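Local coordinates for type III secretion system effector protein ExoU (Pseudomonas fluorescens, PDB 4QMK) that probably acts as a patatin-like phospholipase injected into host cells, where a domain that binds phosphatidylinositol 4,5-bisphosphate directs it to the plasma membrane, at residues A80-V85 against K120-L125; P323-G328 against V445-D450. All coordinates share one frame; numbering follows the deposited sequence. Where two conformers were deposited one is given.

Contact 1 (A80-V85 against K120-L125); sequences AFPGMV and KAFTQL
F122 lays one side of its ring, the CD2-CE2 bond, against the surface formed by P82, V85 and F81. F122 CE2 makes the closest approach, 3.8 Å from P82 N; the proline's amide nitrogen meets the ring at its edge, in plane. The side chains of P82 and F122 cross at about a right angle, with P82 CG 3.9 Å from F122 CE2. F81 gives this surface only its CB, also near the plane of the phenyl and 4.0 Å from F122 CE2, while its own ring leads off elsewhere. From the next turn V85 CG2 arrives obliquely at F122 CD2, 3.9 Å away. A second, smaller patch lies beside the first, where T123 CG2 and T123 OG1 each rest 3.8 Å from P82 CB. The proline thus meets both F122 and T123, neighbours on the facing helix, close to where the two backbones are nearest, P82 CA lying 5.0 Å from T123 CA.

The segments belong to helices 81-90 and 119-127, which run nearly antiparallel here (173°) with axes 9.1 Å apart. Helix 81-90 follows strand 68-72 and a glycine-rich loop, probably the oxyanion-hole loop as in other patatin-like phospholipases, and F81 lies near the likely GxSxG nucleophile elbow without touching it.

What positions the side chains lies one layer out. F122 reaches across because its CG stands opposite the backbone N (chi1 -174°), and L113 of helix 107-114 packs on both F122 and V85. T123 OG1 also forms hydrogen bonds with A119 O, in the preceding turn, and Q86 NE2. Q415 of helix 408-431 touches P82 and T123 alike, and F81 turns its ring toward F337 of strand 332-337.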
loop_
_atom_site.group_PDB
_atom_site.type_symbol
_atom_site.label_atom_id
_atom_site.label_comp_id
_atom_site.label_asym_id
_atom_site.label_seq_id
_atom_site.Cartn_x
_atom_site.Cartn_y
_atom_site.Cartn_z
ATOM N N ALA A 80 -35.538 -5.207 7.894
ATOM C CA ALA A 80 -36.211 -6.186 6.992
ATOM C C ALA A 80 -35.248 -7.194 6.341
ATOM O O ALA A 80 -35.660 -8.247 5.883
ATOM C CB ALA A 80 -36.968 -5.447 5.895
ATOM N N PHE A 81 -33.975 -6.873 6.269
ATOM C CA PHE A 81 -33.067 -7.718 5.498
ATOM C C PHE A 81 -33.028 -9.194 5.909
ATOM O O PHE A 81 -32.797 -10.071 5.069
ATOM C CB PHE A 81 -31.622 -7.149 5.527
ATOM C CG PHE A 81 -31.413 -5.925 4.696
ATOM C CD1 PHE A 81 -31.932 -5.839 3.427
ATOM C CD2 PHE A 81 -30.573 -4.906 5.139
ATOM C CE1 PHE A 81 -31.689 -4.715 2.627
ATOM C CE2 PHE A 81 -30.293 -3.809 4.341
ATOM C CZ PHE A 81 -30.860 -3.714 3.089
ATOM N N PRO A 82 -33.199 -9.478 7.203
ATOM C CA PRO A 82 -33.118 -10.880 7.593
ATOM C C PRO A 82 -34.053 -11.788 6.813
ATOM O O PRO A 82 -33.647 -12.889 6.432
ATOM C CB PRO A 82 -33.475 -10.840 9.069
ATOM C CG PRO A 82 -32.872 -9.564 9.522
ATOM C CD PRO A 82 -33.174 -8.599 8.385
ATOM N N GLY A 83 -35.264 -11.339 6.530
ATOM C CA GLY A 83 -36.167 -12.160 5.710
ATOM C C GLY A 83 -35.616 -12.381 4.274
ATOM O O GLY A 83 -35.786 -13.466 3.659
ATOM N N MET A 84 -34.950 -11.369 3.744
ATOM C CA MET A 84 -34.365 -11.508 2.432
ATOM C C MET A 84 -33.306 -12.639 2.461
ATOM O O MET A 84 -33.228 -13.468 1.531
ATOM C CB MET A 84 -33.819 -10.153 1.992
ATOM C CG MET A 84 -33.116 -10.140 0.671
ATOM S SD MET A 84 -31.381 -10.499 0.856
ATOM C CE MET A 84 -30.932 -9.056 1.821
ATOM N N VAL A 85 -32.520 -12.698 3.520
ATOM C CA VAL A 85 -31.522 -13.757 3.616
ATOM C C VAL A 85 -32.151 -15.152 3.876
ATOM O O VAL A 85 -31.630 -16.189 3.401
ATOM C CB VAL A 85 -30.547 -13.480 4.743
ATOM C CG1 VAL A 85 -29.490 -14.591 4.825
ATOM C CG2 VAL A 85 -29.923 -12.120 4.543
ATOM N N LYS A 120 -29.945 -17.434 10.146
ATOM C CA LYS A 120 -30.333 -17.465 11.530
ATOM C C LYS A 120 -29.456 -16.542 12.387
ATOM O O LYS A 120 -29.972 -15.680 13.088
ATOM C CB LYS A 120 -30.329 -18.921 11.941
ATOM C CG LYS A 120 -30.891 -19.742 10.766
ATOM C CD LYS A 120 -31.866 -20.836 11.185
ATOM C CE LYS A 120 -32.563 -21.448 9.978
ATOM N NZ LYS A 120 -33.496 -22.524 10.390
ATOM N N ALA A 121 -28.137 -16.698 12.288
ATOM C CA ALA A 121 -27.196 -15.836 13.007
ATOM C C ALA A 121 -27.477 -14.386 12.649
ATOM O O ALA A 121 -27.651 -13.537 13.527
ATOM C CB ALA A 121 -25.773 -16.205 12.626
ATOM N N PHE A 122 -27.574 -14.128 11.342
ATOM C CA PHE A 122 -27.893 -12.802 10.840
ATOM C C PHE A 122 -29.220 -12.225 11.372
ATOM O O PHE A 122 -29.315 -11.035 11.630
ATOM C CB PHE A 122 -27.879 -12.770 9.287
ATOM C CG PHE A 122 -28.063 -11.391 8.733
ATOM C CD1 PHE A 122 -27.043 -10.496 8.777
ATOM C CD2 PHE A 122 -29.279 -10.984 8.242
ATOM C CE1 PHE A 122 -27.208 -9.202 8.319
ATOM C CE2 PHE A 122 -29.461 -9.710 7.740
ATOM C CZ PHE A 122 -28.421 -8.802 7.782
ATOM N N THR A 123 -30.246 -13.042 11.470
ATOM C CA THR A 123 -31.533 -12.574 12.000
ATOM C C THR A 123 -31.414 -12.204 13.477
ATOM O O THR A 123 -31.885 -11.158 13.920
ATOM C CB THR A 123 -32.620 -13.661 11.880
ATOM O OG1 THR A 123 -32.560 -14.251 10.562
ATOM C CG2 THR A 123 -33.976 -13.071 12.140
ATOM N N GLN A 124 -30.756 -13.078 14.223
ATOM C CA GLN A 124 -30.535 -12.902 15.661
ATOM C C GLN A 124 -29.780 -11.598 15.924
ATOM O O GLN A 124 -30.197 -10.771 16.739
ATOM C CB GLN A 124 -29.714 -14.109 16.160
ATOM C CG GLN A 124 -29.226 -14.049 17.593
ATOM C CD GLN A 124 -30.351 -14.104 18.596
ATOM O OE1 GLN A 124 -30.346 -13.382 19.604
ATOM N NE2 GLN A 124 -31.334 -14.964 18.333
ATOM N N LEU A 125 -28.665 -11.435 15.222
ATOM C CA LEU A 125 -27.827 -10.282 15.400
ATOM C C LEU A 125 -28.528 -8.986 15.001
ATOM O O LEU A 125 -28.337 -7.966 15.643
ATOM C CB LEU A 125 -26.535 -10.489 14.607
ATOM C CG LEU A 125 -25.403 -9.448 14.658
ATOM C CD1 LEU A 125 -24.129 -10.080 14.127
ATOM C CD2 LEU A 125 -25.739 -8.208 13.852
#

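Contact 2 (P323-G328 against V445-D450); sequences PESPLG and VMAMDD
S325 and A447 make the direct polar link between the loop 323-328 and the segment 445-450. The hydroxyl S325 OG donates to A447 O at 2.7 Å, approaching in the carbonyl plane and on a lone pair, with a C=O...OG angle of 125°. S325 OG in turn accepts from L327 N at 2.9 Å (N-H...O 157°), which closes an ST turn. Gripped by two bonds, the serine couples the bend of its own loop to the opposing backbone.

A water forms the second polar bridge. It donates to D449 OD2 at 2.8 Å, accepts from D449 N, and donates weakly to L327 O. The other carboxylate oxygen, D449 OD1, caps M452 N at the start of helix 450-461, leaving the two oxygens with separate tasks.

Apolar contacts fill in beside the serine. L327 CD1 lies 3.9 Å from A447 CB and 3.8 Å from M448 CG, and the leucine and methionine side chains run alongside each other in the same direction. P326 CD meets A447 CB more loosely at 4.4 Å. Behind them strand 434-438 lends H436 to P326 and L327 and F438 to A447, while at the edge E324 forms a salt bridge with R526 of helix 517-526.

This is a joint between a loop and the chain linking helices 441-446 and 450-461, in which a buried hydroxyl supplies its proton to one backbone carbonyl and accepts from one backbone N-H, meeting a polar need of each segment; the direct link is between neutral groups, while the D449 carboxylate joins in through the water.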
loop_
_atom_site.group_PDB
_atom_site.type_symbol
_atom_site.label_atom_id
_atom_site.label_comp_id
_atom_site.label_asym_id
_atom_site.label_seq_id
_atom_site.Cartn_x
_atom_site.Cartn_y
_atom_site.Cartn_z
ATOM N N PRO A 323 -17.985 -12.299 -21.999
ATOM C CA PRO A 323 -18.513 -10.907 -22.048
ATOM C C PRO A 323 -19.165 -10.511 -23.385
ATOM O O PRO A 323 -20.126 -9.734 -23.410
ATOM C CB PRO A 323 -17.265 -10.021 -21.798
ATOM C CG PRO A 323 -16.113 -10.947 -21.543
ATOM C CD PRO A 323 -16.508 -12.344 -21.933
ATOM N N GLU A 324 -18.617 -11.067 -24.462
ATOM C CA GLU A 324 -19.057 -10.844 -25.845
ATOM C C GLU A 324 -20.385 -11.546 -26.158
ATOM O O GLU A 324 -21.114 -11.152 -27.082
ATOM C CB GLU A 324 -17.933 -11.282 -26.858
ATOM C CG GLU A 324 -16.797 -12.207 -26.341
ATOM C CD GLU A 324 -16.993 -13.709 -26.541
ATOM O OE1 GLU A 324 -17.170 -14.232 -27.677
ATOM O OE2 GLU A 324 -16.866 -14.402 -25.533
ATOM N N SER A 325 -20.716 -12.562 -25.376
ATOM C CA SER A 325 -21.884 -13.353 -25.677
ATOM C C SER A 325 -23.170 -12.879 -25.029
ATOM O O SER A 325 -23.178 -12.511 -23.868
ATOM C CB SER A 325 -21.678 -14.783 -25.229
ATOM O OG SER A 325 -22.881 -15.491 -25.433
ATOM N N PRO A 326 -24.282 -13.019 -25.749
ATOM C CA PRO A 326 -25.522 -12.692 -25.129
ATOM C C PRO A 326 -26.029 -13.776 -24.147
ATOM O O PRO A 326 -26.974 -13.531 -23.407
ATOM C CB PRO A 326 -26.467 -12.517 -26.325
ATOM C CG PRO A 326 -25.888 -13.338 -27.425
ATOM C CD PRO A 326 -24.443 -13.496 -27.142
ATOM N N LEU A 327 -25.446 -14.973 -24.175
ATOM C CA LEU A 327 -25.857 -16.071 -23.269
ATOM C C LEU A 327 -25.048 -16.058 -22.003
ATOM O O LEU A 327 -25.347 -16.791 -21.075
ATOM C CB LEU A 327 -25.689 -17.427 -23.926
ATOM C CG LEU A 327 -26.271 -17.579 -25.319
ATOM C CD1 LEU A 327 -25.862 -18.915 -25.897
ATOM C CD2 LEU A 327 -27.762 -17.479 -25.258
ATOM N N GLY A 328 -23.991 -15.269 -21.981
ATOM C CA GLY A 328 -23.191 -15.087 -20.769
ATOM C C GLY A 328 -23.672 -13.831 -20.036
ATOM O O GLY A 328 -23.156 -12.731 -20.267
ATOM N N VAL A 445 -23.008 -22.242 -30.531
ATOM C CA VAL A 445 -22.019 -22.922 -29.695
ATOM C C VAL A 445 -20.893 -21.984 -29.327
ATOM O O VAL A 445 -20.443 -21.973 -28.180
ATOM C CB VAL A 445 -21.439 -24.153 -30.372
ATOM C CG1 VAL A 445 -20.196 -24.626 -29.667
ATOM C CG2 VAL A 445 -22.468 -25.251 -30.434
ATOM N N MET A 446 -20.502 -21.110 -30.250
ATOM C CA MET A 446 -19.432 -20.131 -29.950
ATOM C C MET A 446 -19.862 -19.137 -28.868
ATOM O O MET A 446 -18.999 -18.521 -28.202
ATOM C CB MET A 446 -19.004 -19.343 -31.205
ATOM C CG MET A 446 -18.433 -20.152 -32.353
ATOM S SD MET A 446 -16.684 -20.615 -32.199
ATOM C CE MET A 446 -16.850 -21.947 -30.995
ATOM N N ALA A 447 -21.170 -18.949 -28.702
ATOM C CA ALA A 447 -21.656 -18.061 -27.649
ATOM C C ALA A 447 -21.774 -18.708 -26.258
ATOM O O ALA A 447 -22.060 -18.038 -25.317
ATOM C CB ALA A 447 -23.002 -17.511 -28.060
ATOM N N MET A 448 -21.577 -20.011 -26.142
ATOM C CA MET A 448 -21.743 -20.720 -24.866
ATOM C C MET A 448 -20.421 -20.925 -24.179
ATOM O O MET A 448 -19.437 -21.289 -24.818
ATOM C CB MET A 448 -22.361 -22.089 -25.085
ATOM C CG MET A 448 -23.597 -22.025 -25.945
ATOM S SD MET A 448 -24.527 -23.566 -26.108
ATOM C CE MET A 448 -23.177 -24.639 -26.342
ATOM N N ASP A 449 -20.373 -20.604 -22.893
ATOM C CA ASP A 449 -19.166 -20.839 -22.065
ATOM C C ASP A 449 -19.005 -22.323 -21.833
ATOM O O ASP A 449 -19.872 -23.105 -22.213
ATOM C CB ASP A 449 -19.250 -20.051 -20.727
ATOM C CG ASP A 449 -20.452 -20.424 -19.876
ATOM O OD1 ASP A 449 -20.543 -21.565 -19.406
ATOM O OD2 ASP A 449 -21.300 -19.553 -19.642
ATOM N N ASP A 450 -17.893 -22.733 -21.264
ATOM C CA ASP A 450 -17.608 -24.183 -21.148
ATOM C C ASP A 450 -18.654 -24.924 -20.360
ATOM O O ASP A 450 -19.102 -25.982 -20.772
ATOM C CB ASP A 450 -16.235 -24.426 -20.564
ATOM C CG ASP A 450 -15.103 -24.007 -21.508
ATOM O OD1 ASP A 450 -15.368 -23.637 -22.685
ATOM O OD2 ASP A 450 -13.926 -24.041 -21.075
HETATM O O HOH W 1 -23.053 -19.115 -21.756
#

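In the fold
The contacts stand well apart, with centres 36 Å from each other and nearest atoms about 23 Å apart, and follow one another along the chain. Two elements nevertheless run between them. The loop 323-328 of contact 2 leads into strand 332-337, against which A80, F81 and M84 of contact 1 pack; helix 408-431, which covers P82 and T123, is followed by strand 434-438, which backs contact 2. Contact 1 lies in the patatin-like phospholipase region, with the F81 side chain near, but not touching, the probable nucleophile elbow, and the side chain of F122 is about 4 Å from a bound beta-mercaptoethanol, probably from the crystallisation liquor. Contact 2 instead joins a loop to the connection between helices 441-446 and 450-461.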